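Side-chain contacts in VP5 (Halorubrum pleomorphic virus 6, PDB 6QGL), which probably drives fusion of the viral envelope with the membrane of its haloarchaeal host cell: residues 128-133 with 184-189; 149-154 with 200-205; 34-39 with 134-139; 118-123 with 173-178; 27-32 with 62-67. All coordinates share one frame; numbering follows the deposited sequence.

How the interactions relate
Interactions 2, 4 and 5 are buried, interaction 1 is partly so, and interaction 3 lies at the surface. Interactions 1, 2 and 4 share the four-stranded antiparallel sheet: 1 packs helix 97-140 on strand 180-189, 4 packs it on strand 166-174 and the turn after it, and 2 lays loop 149-154 against strand 201-204. Trp123 links them through Leu184 O and Tyr204. Interaction 3 uses the same helix nearer its end, through proline and threonine. Interaction 5, whose centre lies about 7 Å from the centre of the chain, packs a partly exposed phenylalanine on buried Thr64 and Met65; Asn118 of interaction 4 hydrogen-bonds its backbone. No hydrogen bond crosses any pair of segments.

Interaction 1. Residues 128-133 with 184-189; sequences RELEAM and LTFRHN
Leu184 O accepts a hydrogen bond from Trp123 NE1, while Leu184 N is bonded to the side chain of Asn124, so helix 97-140 grips both backbone polar groups of this strand residue. The setting is a helix packed on one face of a four-stranded antiparallel sheet. Between 128-133 and 184-189 themselves the backbones stay apart, with the CA atoms of Arg128 and Leu184 8.5 Å from each other, and the gap is bridged by two side-chain pairs. Strand alternation selects them: Leu184 and Phe186 point to the helix, whereas Thr185 and Arg187 lie on the other side, Arg187 in a salt bridge with Glu203.

At one end, the methyl CD1 of Leu184 sits in the bend of the Arg128 chain, 3.8 Å from Arg128 CG and 3.7 Å from Arg128 NH2. The turn at chi3 (-67°) folds the guanidinium back to the same methyl that CG touches. Arg128 is exposed, so this half forms the margin of the contact, and Leu168 of strand 166-174 adds to it.

The buried half is formed by Leu130 and Phe186, whose side chains cross at about a right angle. Both extend from their backbones with CG anti to N, Leu130 at chi1 178°, which carries the leucine methyl and the ring into the space between helix and sheet. The methyl meets the ring obliquely and equally at two neighbouring carbons: Phe186 CE1 and Phe186 CZ are each 3.7 Å from Leu130 CD2.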
# COMPACT_ATOMS: atom_id res chain seq x y z
N ARG A 128 3.08 11.12 15.22
CA ARG A 128 2.20 12.07 15.92
C ARG A 128 1.02 11.33 16.54
O ARG A 128 0.58 11.71 17.62
CB ARG A 128 1.64 13.13 14.96
CG ARG A 128 2.53 14.34 14.81
CD ARG A 128 1.80 15.59 14.32
NE ARG A 128 1.29 15.52 12.94
CZ ARG A 128 2.02 15.77 11.85
NH1 ARG A 128 1.48 15.66 10.65
NH2 ARG A 128 3.30 16.09 11.96
N GLU A 129 0.51 10.30 15.83
CA GLU A 129 -0.60 9.46 16.27
C GLU A 129 -0.20 8.70 17.53
O GLU A 129 -0.96 8.71 18.49
CB GLU A 129 -1.04 8.49 15.17
CG GLU A 129 -2.25 7.64 15.51
CD GLU A 129 -2.63 6.66 14.42
OE1 GLU A 129 -1.79 5.79 14.08
OE2 GLU A 129 -3.77 6.75 13.90
N LEU A 130 1.00 8.08 17.53
CA LEU A 130 1.51 7.36 18.70
C LEU A 130 1.54 8.27 19.92
O LEU A 130 1.09 7.85 20.98
CB LEU A 130 2.90 6.72 18.44
CG LEU A 130 3.55 5.97 19.62
CD1 LEU A 130 2.67 4.84 20.15
CD2 LEU A 130 4.90 5.44 19.25
N GLU A 131 2.00 9.53 19.75
CA GLU A 131 2.02 10.52 20.82
C GLU A 131 0.61 10.83 21.32
O GLU A 131 0.39 10.89 22.53
CB GLU A 131 2.73 11.81 20.36
CG GLU A 131 2.91 12.86 21.46
CD GLU A 131 3.74 12.46 22.66
OE1 GLU A 131 4.47 11.44 22.58
OE2 GLU A 131 3.67 13.16 23.69
N ALA A 132 -0.36 10.99 20.39
CA ALA A 132 -1.76 11.27 20.71
C ALA A 132 -2.37 10.09 21.47
O ALA A 132 -3.15 10.30 22.41
CB ALA A 132 -2.56 11.56 19.45
N MET A 133 -2.00 8.85 21.09
CA MET A 133 -2.45 7.60 21.72
C MET A 133 -1.84 7.49 23.12
O MET A 133 -2.53 7.12 24.06
CB MET A 133 -2.10 6.38 20.86
CG MET A 133 -2.90 6.29 19.58
SD MET A 133 -2.85 4.66 18.79
CE MET A 133 -1.24 4.71 18.02
N LEU A 184 10.03 14.50 11.82
CA LEU A 184 9.97 14.25 13.25
C LEU A 184 10.81 13.03 13.61
O LEU A 184 10.59 11.95 13.07
CB LEU A 184 8.52 14.09 13.76
CG LEU A 184 7.58 15.29 13.56
CD1 LEU A 184 6.16 14.92 13.93
CD2 LEU A 184 8.03 16.51 14.36
N THR A 185 11.80 13.23 14.48
CA THR A 185 12.65 12.16 14.97
C THR A 185 12.00 11.65 16.24
O THR A 185 11.78 12.42 17.18
CB THR A 185 14.10 12.63 15.13
OG1 THR A 185 14.61 12.92 13.84
CG2 THR A 185 14.99 11.58 15.80
N PHE A 186 11.65 10.37 16.24
CA PHE A 186 11.00 9.74 17.38
C PHE A 186 12.01 9.30 18.44
O PHE A 186 12.80 8.39 18.19
CB PHE A 186 10.11 8.57 16.94
CG PHE A 186 9.43 7.89 18.09
CD1 PHE A 186 8.28 8.42 18.66
CD2 PHE A 186 9.96 6.73 18.64
CE1 PHE A 186 7.67 7.80 19.76
CE2 PHE A 186 9.36 6.12 19.74
CZ PHE A 186 8.22 6.66 20.29
N ARG A 187 11.94 9.91 19.63
CA ARG A 187 12.75 9.54 20.79
C ARG A 187 11.82 8.96 21.85
O ARG A 187 10.72 9.48 22.05
CB ARG A 187 13.54 10.75 21.33
CG ARG A 187 14.38 10.44 22.58
CD ARG A 187 15.36 11.55 22.89
NE ARG A 187 16.11 11.29 24.13
CZ ARG A 187 17.24 10.59 24.21
NH1 ARG A 187 17.83 10.42 25.38
NH2 ARG A 187 17.77 10.05 23.12
N HIS A 188 12.24 7.86 22.49
CA HIS A 188 11.49 7.18 23.55
C HIS A 188 12.44 6.78 24.68
O HIS A 188 13.42 6.08 24.44
CB HIS A 188 10.76 5.94 23.00
CG HIS A 188 10.01 5.16 24.04
ND1 HIS A 188 8.73 5.51 24.42
CD2 HIS A 188 10.39 4.07 24.74
CE1 HIS A 188 8.38 4.64 25.34
NE2 HIS A 188 9.34 3.74 25.57
N ASN A 189 12.13 7.23 25.90
CA ASN A 189 12.88 6.92 27.11
C ASN A 189 11.89 6.47 28.19
O ASN A 189 10.95 7.21 28.51
CB ASN A 189 13.72 8.11 27.60
CG ASN A 189 14.68 7.76 28.72
OD1 ASN A 189 15.21 6.65 28.80
ND2 ASN A 189 14.92 8.71 29.60

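Interaction 2. Residues 149-154 with 200-205; sequences TDFGDP and SVVEYN
Backbone separation narrows along the two segments, from 7.8 Å between the CA atoms of Phe151 and Val202 to 6.6 Å between those of Asp153 and Ser200. No hydrogen bond joins the loop to the strand. Phe151 carries most of the contact. Its ring crosses the Val202 side chain at about a right angle, and the methyl Val202 CG1 reaches the ring obliquely, 3.5 Å from Phe151 CD2. That methyl stands between the backbone N and the carbonyl carbon of Val202 (chi1 78°), the crowded position, and there it projects at the ring. The hydroxyl Tyr204 OH comes to the ring edge near its plane, 4.4 Å from Phe151 CE2, while its polar bond is made to Met227 O. Further along, the CB atoms of Asp153 and Ser200 are 4.3 Å apart. Their polar ends turn to other partners: Asp153 to Arg155 and Asn214, Ser200 OG to Asn214 O and Ser215. Asp150 OD1 accepts from Gly152 N at 3.0 Å, meeting it on the anti side and 29° out of the carboxylate plane. Residues 150-152 thus form an Asx turn, and its central phenylalanine packs onto an inner strand of the four-stranded antiparallel sheet.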
# COMPACT_ATOMS: atom_id res chain seq x y z
N THR A 149 3.29 1.89 24.30
CA THR A 149 4.70 2.15 23.99
C THR A 149 5.56 1.03 24.54
O THR A 149 5.97 1.07 25.70
CB THR A 149 5.15 3.55 24.45
OG1 THR A 149 4.98 3.68 25.86
CG2 THR A 149 4.46 4.69 23.71
N ASP A 150 5.78 -0.01 23.72
CA ASP A 150 6.62 -1.16 24.09
C ASP A 150 7.77 -1.27 23.10
O ASP A 150 7.56 -1.63 21.94
CB ASP A 150 5.82 -2.47 24.19
CG ASP A 150 6.61 -3.70 24.61
OD1 ASP A 150 7.83 -3.56 24.90
OD2 ASP A 150 6.03 -4.79 24.66
N PHE A 151 8.98 -0.94 23.56
CA PHE A 151 10.18 -0.97 22.74
C PHE A 151 11.10 -2.13 23.14
O PHE A 151 12.21 -2.24 22.63
CB PHE A 151 10.88 0.41 22.74
CG PHE A 151 10.01 1.46 22.06
CD1 PHE A 151 8.93 2.02 22.73
CD2 PHE A 151 10.20 1.78 20.73
CE1 PHE A 151 8.09 2.94 22.09
CE2 PHE A 151 9.36 2.69 20.09
CZ PHE A 151 8.30 3.25 20.77
N GLY A 152 10.59 -3.00 24.01
CA GLY A 152 11.32 -4.18 24.47
C GLY A 152 11.30 -4.35 25.97
O GLY A 152 11.04 -5.46 26.46
N ASP A 153 11.57 -3.26 26.71
CA ASP A 153 11.57 -3.23 28.17
C ASP A 153 10.62 -2.12 28.65
O ASP A 153 11.07 -1.04 29.06
CB ASP A 153 13.00 -3.05 28.70
CG ASP A 153 13.13 -3.14 30.21
OD1 ASP A 153 12.11 -3.37 30.88
OD2 ASP A 153 14.26 -2.97 30.71
N PRO A 154 9.29 -2.37 28.60
CA PRO A 154 8.33 -1.33 28.97
C PRO A 154 8.08 -1.17 30.48
O PRO A 154 6.96 -1.40 30.96
CB PRO A 154 7.08 -1.73 28.19
CG PRO A 154 7.15 -3.22 28.14
CD PRO A 154 8.60 -3.59 28.13
N SER A 200 16.23 2.08 29.13
CA SER A 200 15.83 1.77 27.77
C SER A 200 15.51 3.06 27.02
O SER A 200 14.61 3.81 27.42
CB SER A 200 14.63 0.82 27.78
OG SER A 200 14.25 0.44 26.47
N VAL A 201 16.29 3.35 25.97
CA VAL A 201 16.13 4.53 25.13
C VAL A 201 16.31 4.18 23.64
O VAL A 201 17.21 3.41 23.29
CB VAL A 201 17.01 5.74 25.59
CG1 VAL A 201 18.50 5.42 25.51
CG2 VAL A 201 16.69 7.02 24.81
N VAL A 202 15.43 4.71 22.79
CA VAL A 202 15.47 4.56 21.34
C VAL A 202 15.21 5.92 20.69
O VAL A 202 14.39 6.70 21.19
CB VAL A 202 14.56 3.41 20.79
CG1 VAL A 202 13.08 3.81 20.74
CG2 VAL A 202 15.05 2.92 19.43
N GLU A 203 15.95 6.23 19.63
CA GLU A 203 15.80 7.47 18.87
C GLU A 203 16.09 7.17 17.42
O GLU A 203 17.20 6.74 17.10
CB GLU A 203 16.72 8.58 19.42
CG GLU A 203 16.40 9.95 18.83
CD GLU A 203 17.22 11.12 19.34
OE1 GLU A 203 17.64 11.10 20.52
OE2 GLU A 203 17.42 12.07 18.55
N TYR A 204 15.08 7.35 16.55
CA TYR A 204 15.20 7.06 15.12
C TYR A 204 14.15 7.77 14.25
O TYR A 204 13.24 8.42 14.77
CB TYR A 204 15.19 5.53 14.86
CG TYR A 204 13.87 4.85 15.11
CD1 TYR A 204 13.45 4.54 16.41
CD2 TYR A 204 13.06 4.43 14.06
CE1 TYR A 204 12.24 3.89 16.64
CE2 TYR A 204 11.85 3.78 14.28
CZ TYR A 204 11.45 3.51 15.57
OH TYR A 204 10.25 2.87 15.78
N ASN A 205 14.31 7.65 12.93
CA ASN A 205 13.45 8.18 11.87
C ASN A 205 13.70 7.34 10.60
O ASN A 205 14.56 6.46 10.67
CB ASN A 205 13.73 9.69 11.64
CG ASN A 205 15.16 10.07 11.35
OD1 ASN A 205 15.89 9.39 10.62
ND2 ASN A 205 15.60 11.19 11.89

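Interaction 3. Residues 34-39 with 134-139; sequences SDDPAE and TQTVIA
Asp36 supplies the planar group of this contact, a carboxylate, and Pro37 a puckered ring; Thr136 lies beside both. Neither is stacked. The carboxylate comes closest through Asp36 OD1, 4.5 Å from Thr136 OG1, too long for a hydrogen bond. The proline ring comes nearest through CD, the carbon next to its nitrogen: Pro37 CD is 4.3 Å from Thr136 OG1, and Pro37 CG is about as distant from the methyl Thr136 CG2, so hydroxyl and methyl both border the ring.

In the fold, an extended connection leads into helix 43-66 and runs alongside it and helix 97-140. The two helices run antiparallel, as the order of their contacts shows: Met133 meets Val54 and Leu50, Val137 meets Leu50, and Thr136 meets Leu46. Pro37 fits between them, also touching Leu46 and Gln49. Pro37 CA is 7.8 Å from Thr136 CA, and no hydrogen bond crosses between the segments.

This is a surface contact of 83 Å² in total, with Asp36 exposed and Pro37 and Thr136 partly so. A weak hydrogen bond from His140 NE2 to Ala38 O adds a little hold just past the proline. The threonine hydroxyl is engaged within its own helix: with OG1 set beside the backbone N (chi1 -67°), Thr136 OG1 turns back along the helix to bond Ala132 O.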
# COMPACT_ATOMS: atom_id res chain seq x y z
N SER A 34 -5.58 10.76 12.57
CA SER A 34 -5.72 9.92 13.76
C SER A 34 -7.15 9.89 14.29
O SER A 34 -7.87 10.88 14.14
CB SER A 34 -4.78 10.40 14.87
OG SER A 34 -5.14 11.68 15.36
N ASP A 35 -7.55 8.77 14.92
CA ASP A 35 -8.86 8.62 15.55
C ASP A 35 -8.70 8.88 17.04
O ASP A 35 -7.83 8.27 17.67
CB ASP A 35 -9.45 7.22 15.29
CG ASP A 35 -9.94 6.96 13.87
OD1 ASP A 35 -10.06 7.93 13.09
OD2 ASP A 35 -10.21 5.78 13.55
N ASP A 36 -9.49 9.81 17.60
CA ASP A 36 -9.41 10.15 19.02
C ASP A 36 -10.51 9.46 19.85
O ASP A 36 -11.69 9.76 19.66
CB ASP A 36 -9.41 11.68 19.23
CG ASP A 36 -8.71 12.13 20.50
OD1 ASP A 36 -9.21 11.80 21.61
OD2 ASP A 36 -7.68 12.83 20.39
N PRO A 37 -10.13 8.54 20.78
CA PRO A 37 -11.15 7.85 21.59
C PRO A 37 -11.81 8.75 22.64
O PRO A 37 -11.23 9.75 23.05
CB PRO A 37 -10.36 6.70 22.25
CG PRO A 37 -9.05 6.64 21.51
CD PRO A 37 -8.79 8.05 21.11
N ALA A 38 -13.04 8.38 23.06
CA ALA A 38 -13.84 9.12 24.04
C ALA A 38 -13.22 9.18 25.45
O ALA A 38 -12.38 8.34 25.79
CB ALA A 38 -15.25 8.56 24.10
N GLU A 39 -13.59 10.19 26.25
CA GLU A 39 -13.08 10.36 27.61
C GLU A 39 -13.66 9.27 28.52
O GLU A 39 -12.91 8.58 29.21
CB GLU A 39 -13.39 11.77 28.16
CG GLU A 39 -12.57 12.89 27.53
CD GLU A 39 -12.99 13.34 26.14
OE1 GLU A 39 -14.14 13.80 25.99
OE2 GLU A 39 -12.15 13.25 25.21
N THR A 134 -0.54 7.86 23.25
CA THR A 134 0.20 7.87 24.51
C THR A 134 -0.45 8.86 25.49
O THR A 134 -0.70 8.49 26.64
CB THR A 134 1.69 8.17 24.26
OG1 THR A 134 2.21 7.19 23.36
CG2 THR A 134 2.52 8.17 25.54
N GLN A 135 -0.77 10.08 25.01
CA GLN A 135 -1.42 11.12 25.82
C GLN A 135 -2.78 10.66 26.35
O GLN A 135 -3.11 10.97 27.49
CB GLN A 135 -1.55 12.44 25.04
CG GLN A 135 -0.25 13.24 24.94
CD GLN A 135 0.33 13.71 26.26
OE1 GLN A 135 -0.39 14.02 27.23
NE2 GLN A 135 1.65 13.80 26.33
N THR A 136 -3.54 9.89 25.54
CA THR A 136 -4.84 9.32 25.89
C THR A 136 -4.67 8.33 27.05
O THR A 136 -5.37 8.46 28.05
CB THR A 136 -5.53 8.72 24.65
OG1 THR A 136 -5.86 9.79 23.76
CG2 THR A 136 -6.80 7.96 24.99
N VAL A 137 -3.72 7.37 26.93
CA VAL A 137 -3.39 6.37 27.96
C VAL A 137 -3.01 7.05 29.28
O VAL A 137 -3.49 6.64 30.33
CB VAL A 137 -2.31 5.37 27.45
CG1 VAL A 137 -1.77 4.48 28.57
CG2 VAL A 137 -2.85 4.52 26.31
N ILE A 138 -2.20 8.13 29.20
CA ILE A 138 -1.77 8.94 30.35
C ILE A 138 -3.00 9.57 31.04
O ILE A 138 -3.07 9.57 32.27
CB ILE A 138 -0.70 9.99 29.92
CG1 ILE A 138 0.65 9.31 29.62
CG2 ILE A 138 -0.53 11.11 30.96
CD1 ILE A 138 1.60 10.13 28.81
N ALA A 139 -3.98 10.05 30.25
CA ALA A 139 -5.20 10.69 30.74
C ALA A 139 -6.24 9.74 31.30
O ALA A 139 -6.95 10.11 32.24
CB ALA A 139 -5.83 11.53 29.64

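Interaction 4. Residues 118-123 with 173-178; sequences NFYKSW and VSMPDG
Tyr120 and Met175 run past each other in opposite directions, the ring extending from helix 97-140 and the thioether from the turn that follows strand 166-174. Their overlap brings the methyl of the methionine to the rim of the aromatic ring. Met175 CE lies in the ring plane at its edge, 3.7 Å from Tyr120 CD2 and 3.9 Å from Tyr120 CE2. The sulfur stands farther back, so the touch is made by the methyl. A bend at chi2 (-59°) swings the end of the methionine chain to the tyrosine, although its CB leaves the backbone across the line between the segments.

Val173 touches the neighbouring part of the ring. Its chain meets the tyrosine at a slant, and Val173 CG1 is 3.9 Å from Tyr120 CE2, oblique to the ring. Thus CE2 is shared by two apolar groups, one from the strand and one from the turn. The turn is type I, running from Met175 to Gly178 and closed by Gly178 N to Met175 O at 3.1 Å. Phe181 and Leu183 of the adjacent strand 180-189 also touch Tyr120, adding to its apolar surroundings.

All three touching residues are buried, and their CA atoms remain far apart, 9.6 Å for Tyr120 and Val173. The phenol hydroxyl is bonded to Glu236 and Arg116. The chemistry therefore divides the tyrosine: its ring carbons join helix to sheet by dispersion and burial of apolar surface, while its oxygen is held by polar side chains of two helices.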
# COMPACT_ATOMS: atom_id res chain seq x y z
N ASN A 118 5.90 13.54 0.73
CA ASN A 118 4.81 12.59 0.95
C ASN A 118 5.22 11.45 1.87
O ASN A 118 4.47 11.11 2.79
CB ASN A 118 4.30 12.02 -0.37
CG ASN A 118 3.59 13.01 -1.25
OD1 ASN A 118 3.20 14.11 -0.84
ND2 ASN A 118 3.44 12.64 -2.50
N PHE A 119 6.42 10.90 1.64
CA PHE A 119 6.99 9.81 2.42
C PHE A 119 7.22 10.23 3.88
O PHE A 119 6.75 9.54 4.79
CB PHE A 119 8.28 9.30 1.76
CG PHE A 119 8.99 8.19 2.49
CD1 PHE A 119 8.45 6.90 2.53
CD2 PHE A 119 10.20 8.41 3.12
CE1 PHE A 119 9.10 5.88 3.21
CE2 PHE A 119 10.86 7.38 3.80
CZ PHE A 119 10.31 6.12 3.83
N TYR A 120 7.91 11.38 4.11
CA TYR A 120 8.17 11.88 5.46
C TYR A 120 6.91 12.36 6.17
O TYR A 120 6.83 12.25 7.39
CB TYR A 120 9.25 12.98 5.47
CG TYR A 120 10.57 12.59 4.85
CD1 TYR A 120 11.13 11.34 5.08
CD2 TYR A 120 11.29 13.49 4.08
CE1 TYR A 120 12.35 10.97 4.51
CE2 TYR A 120 12.51 13.14 3.51
CZ TYR A 120 13.03 11.88 3.73
OH TYR A 120 14.23 11.54 3.16
N LYS A 121 5.92 12.87 5.41
CA LYS A 121 4.63 13.32 5.95
C LYS A 121 3.89 12.15 6.60
O LYS A 121 3.34 12.32 7.69
CB LYS A 121 3.76 13.98 4.87
CG LYS A 121 3.72 15.50 4.96
CD LYS A 121 3.25 16.17 3.67
CE LYS A 121 1.77 16.13 3.41
NZ LYS A 121 1.45 16.50 2.00
N SER A 122 3.90 10.95 5.95
CA SER A 122 3.23 9.76 6.47
C SER A 122 3.93 9.20 7.72
O SER A 122 3.25 8.67 8.60
CB SER A 122 3.06 8.69 5.40
OG SER A 122 4.24 7.93 5.18
N TRP A 123 5.28 9.35 7.81
CA TRP A 123 6.05 8.95 8.99
C TRP A 123 5.65 9.86 10.15
O TRP A 123 5.32 9.37 11.22
CB TRP A 123 7.57 9.04 8.74
CG TRP A 123 8.39 9.04 10.00
CD1 TRP A 123 8.92 10.12 10.64
CD2 TRP A 123 8.71 7.90 10.81
NE1 TRP A 123 9.56 9.73 11.79
CE2 TRP A 123 9.47 8.37 11.91
CE3 TRP A 123 8.46 6.52 10.70
CZ2 TRP A 123 9.96 7.52 12.90
CZ3 TRP A 123 8.96 5.68 11.68
CH2 TRP A 123 9.69 6.17 12.77
N VAL A 173 15.31 18.66 7.15
CA VAL A 173 15.65 17.91 5.93
C VAL A 173 15.78 18.97 4.83
O VAL A 173 14.90 19.81 4.69
CB VAL A 173 14.59 16.83 5.60
CG1 VAL A 173 14.77 16.25 4.20
CG2 VAL A 173 14.61 15.71 6.64
N SER A 174 16.90 18.95 4.09
CA SER A 174 17.12 19.91 3.01
C SER A 174 16.56 19.34 1.71
O SER A 174 17.16 18.44 1.11
CB SER A 174 18.59 20.28 2.88
OG SER A 174 19.03 20.98 4.03
N MET A 175 15.37 19.82 1.33
CA MET A 175 14.68 19.38 0.12
C MET A 175 15.42 19.89 -1.12
O MET A 175 15.99 20.99 -1.07
CB MET A 175 13.19 19.80 0.12
CG MET A 175 12.33 18.98 1.09
SD MET A 175 12.35 17.19 0.75
CE MET A 175 11.33 16.61 2.06
N PRO A 176 15.49 19.10 -2.22
CA PRO A 176 16.26 19.54 -3.40
C PRO A 176 15.82 20.86 -4.04
O PRO A 176 16.63 21.45 -4.75
CB PRO A 176 16.10 18.38 -4.38
CG PRO A 176 15.72 17.22 -3.56
CD PRO A 176 14.92 17.76 -2.42
N ASP A 177 14.58 21.32 -3.79
CA ASP A 177 14.08 22.58 -4.36
C ASP A 177 14.53 23.83 -3.57
O ASP A 177 14.09 24.94 -3.87
CB ASP A 177 12.56 22.52 -4.56
CG ASP A 177 11.73 22.43 -3.29
OD1 ASP A 177 12.31 22.12 -2.22
OD2 ASP A 177 10.50 22.64 -3.37
N GLY A 178 15.41 23.63 -2.59
CA GLY A 178 15.95 24.70 -1.76
C GLY A 178 15.21 24.97 -0.47
O GLY A 178 15.67 25.76 0.35

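Interaction 5. Residues 27-32 with 62-67; sequences REFEVV and QSTMVD
Phe29 fits its ring against Thr64 and Met65, consecutive residues near the end of helix 43-66, and these three make up the close part of the contact. The methyl Met65 CE meets one side of the ring obliquely, 4.0 Å from Phe29 CD2 and 4.1 Å from Phe29 CE2. Thr64 CG2 approaches the far end of the ring, 4.1 Å from Phe29 CZ, its chain at about a right angle to that of Phe29. With CG anti to the backbone N (chi1 178°), the phenylalanine extends from its strand-like loop and spans a gap of 10.0 Å between the CA atoms of Phe29 and Thr64.

Thr64 and Met65 are buried, whereas Phe29 is partly exposed and the rest of the loop is looser. Glu28 and Glu30, on either side of Phe29 in sequence, are exposed and touch nothing of 62-67; Glu28 has a long, weak ion pair with Lys121. On the helix side, Thr64 OG1 is committed to Asn60 O, which leaves its methyl for the ring. A wider pi-type turn ends the helix here, closed by Asp67 N to Gln62 O at 2.9 Å.

Helix 97-140 borders the arrangement: Asn118 OD1 accepts from Phe29 N, and Met65 also packs on Phe119 and Ser122. Trp24 touches both Phe29 and Met65, so the loop ring and the methionine are held between helix 43-66, helix 97-140 and the preceding part of the chain.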
# COMPACT_ATOMS: atom_id res chain seq x y z
N ARG A 27 1.99 12.35 -7.21
CA ARG A 27 1.25 13.57 -6.84
C ARG A 27 1.38 13.85 -5.35
O ARG A 27 1.77 12.96 -4.60
CB ARG A 27 -0.26 13.39 -7.14
CG ARG A 27 -0.59 13.13 -8.59
CD ARG A 27 -2.03 12.69 -8.80
NE ARG A 27 -2.31 11.39 -8.21
CZ ARG A 27 -2.11 10.22 -8.81
NH1 ARG A 27 -1.59 10.16 -10.03
NH2 ARG A 27 -2.42 9.09 -8.18
N GLU A 28 0.98 15.07 -4.91
CA GLU A 28 0.96 15.44 -3.50
C GLU A 28 -0.10 14.55 -2.84
O GLU A 28 -1.25 14.51 -3.29
CB GLU A 28 0.63 16.93 -3.32
CG GLU A 28 0.57 17.36 -1.86
CD GLU A 28 0.51 18.85 -1.56
OE1 GLU A 28 0.42 19.66 -2.51
OE2 GLU A 28 0.54 19.20 -0.36
N PHE A 29 0.33 13.77 -1.84
CA PHE A 29 -0.53 12.82 -1.15
C PHE A 29 -0.91 13.31 0.24
O PHE A 29 -0.04 13.68 1.03
CB PHE A 29 0.15 11.44 -1.08
CG PHE A 29 -0.62 10.36 -0.35
CD1 PHE A 29 -1.64 9.66 -0.98
CD2 PHE A 29 -0.30 10.03 0.96
CE1 PHE A 29 -2.35 8.67 -0.30
CE2 PHE A 29 -1.01 9.04 1.64
CZ PHE A 29 -2.03 8.36 1.01
N GLU A 30 -2.22 13.31 0.54
CA GLU A 30 -2.74 13.73 1.83
C GLU A 30 -2.73 12.56 2.80
O GLU A 30 -3.18 11.46 2.45
CB GLU A 30 -4.14 14.34 1.70
CG GLU A 30 -4.11 15.80 1.28
CD GLU A 30 -5.43 16.55 1.31
OE1 GLU A 30 -6.20 16.37 2.29
OE2 GLU A 30 -5.69 17.33 0.37
N VAL A 31 -2.18 12.79 4.00
CA VAL A 31 -2.06 11.77 5.05
C VAL A 31 -3.42 11.44 5.69
O VAL A 31 -4.31 12.30 5.74
CB VAL A 31 -0.97 12.08 6.11
CG1 VAL A 31 0.40 12.29 5.47
CG2 VAL A 31 -1.34 13.26 7.01
N VAL A 32 -3.56 10.20 6.17
CA VAL A 32 -4.76 9.72 6.87
C VAL A 32 -4.60 10.14 8.34
O VAL A 32 -3.58 9.82 8.95
CB VAL A 32 -4.97 8.19 6.69
CG1 VAL A 32 -6.23 7.72 7.40
CG2 VAL A 32 -5.02 7.81 5.21
N GLN A 62 1.72 0.04 4.96
CA GLN A 62 2.14 -1.10 4.14
C GLN A 62 1.68 -0.88 2.69
O GLN A 62 2.50 -0.92 1.78
CB GLN A 62 1.57 -2.44 4.66
CG GLN A 62 2.13 -2.97 5.99
CD GLN A 62 3.62 -3.25 6.04
OE1 GLN A 62 4.22 -3.76 5.09
NE2 GLN A 62 4.23 -2.93 7.17
N SER A 63 0.39 -0.57 2.50
CA SER A 63 -0.20 -0.35 1.18
C SER A 63 0.37 0.84 0.41
O SER A 63 0.41 0.78 -0.81
CB SER A 63 -1.72 -0.24 1.28
OG SER A 63 -2.12 0.87 2.06
N THR A 64 0.81 1.92 1.10
CA THR A 64 1.32 3.10 0.39
C THR A 64 2.85 3.18 0.32
O THR A 64 3.40 3.01 -0.76
CB THR A 64 0.70 4.40 0.94
OG1 THR A 64 1.07 4.55 2.31
CG2 THR A 64 -0.81 4.44 0.78
N MET A 65 3.54 3.37 1.46
CA MET A 65 4.99 3.59 1.51
C MET A 65 5.87 2.35 1.67
O MET A 65 6.76 2.12 0.86
CB MET A 65 5.35 4.61 2.61
CG MET A 65 4.35 5.74 2.77
SD MET A 65 4.48 6.99 1.47
CE MET A 65 2.92 7.80 1.65
N VAL A 66 5.62 1.58 2.74
CA VAL A 66 6.38 0.42 3.21
C VAL A 66 6.48 -0.77 2.23
O VAL A 66 7.59 -1.29 2.05
CB VAL A 66 5.83 -0.02 4.60
CG1 VAL A 66 6.56 -1.25 5.14
CG2 VAL A 66 5.89 1.12 5.62
N ASP A 67 5.36 -1.22 1.62
CA ASP A 67 5.36 -2.42 0.76
C ASP A 67 5.40 -2.17 -0.76
O ASP A 67 5.22 -3.13 -1.52
CB ASP A 67 4.14 -3.31 1.08
CG ASP A 67 4.43 -4.50 1.97
OD1 ASP A 67 5.61 -4.88 2.10
OD2 ASP A 67 3.46 -5.08 2.51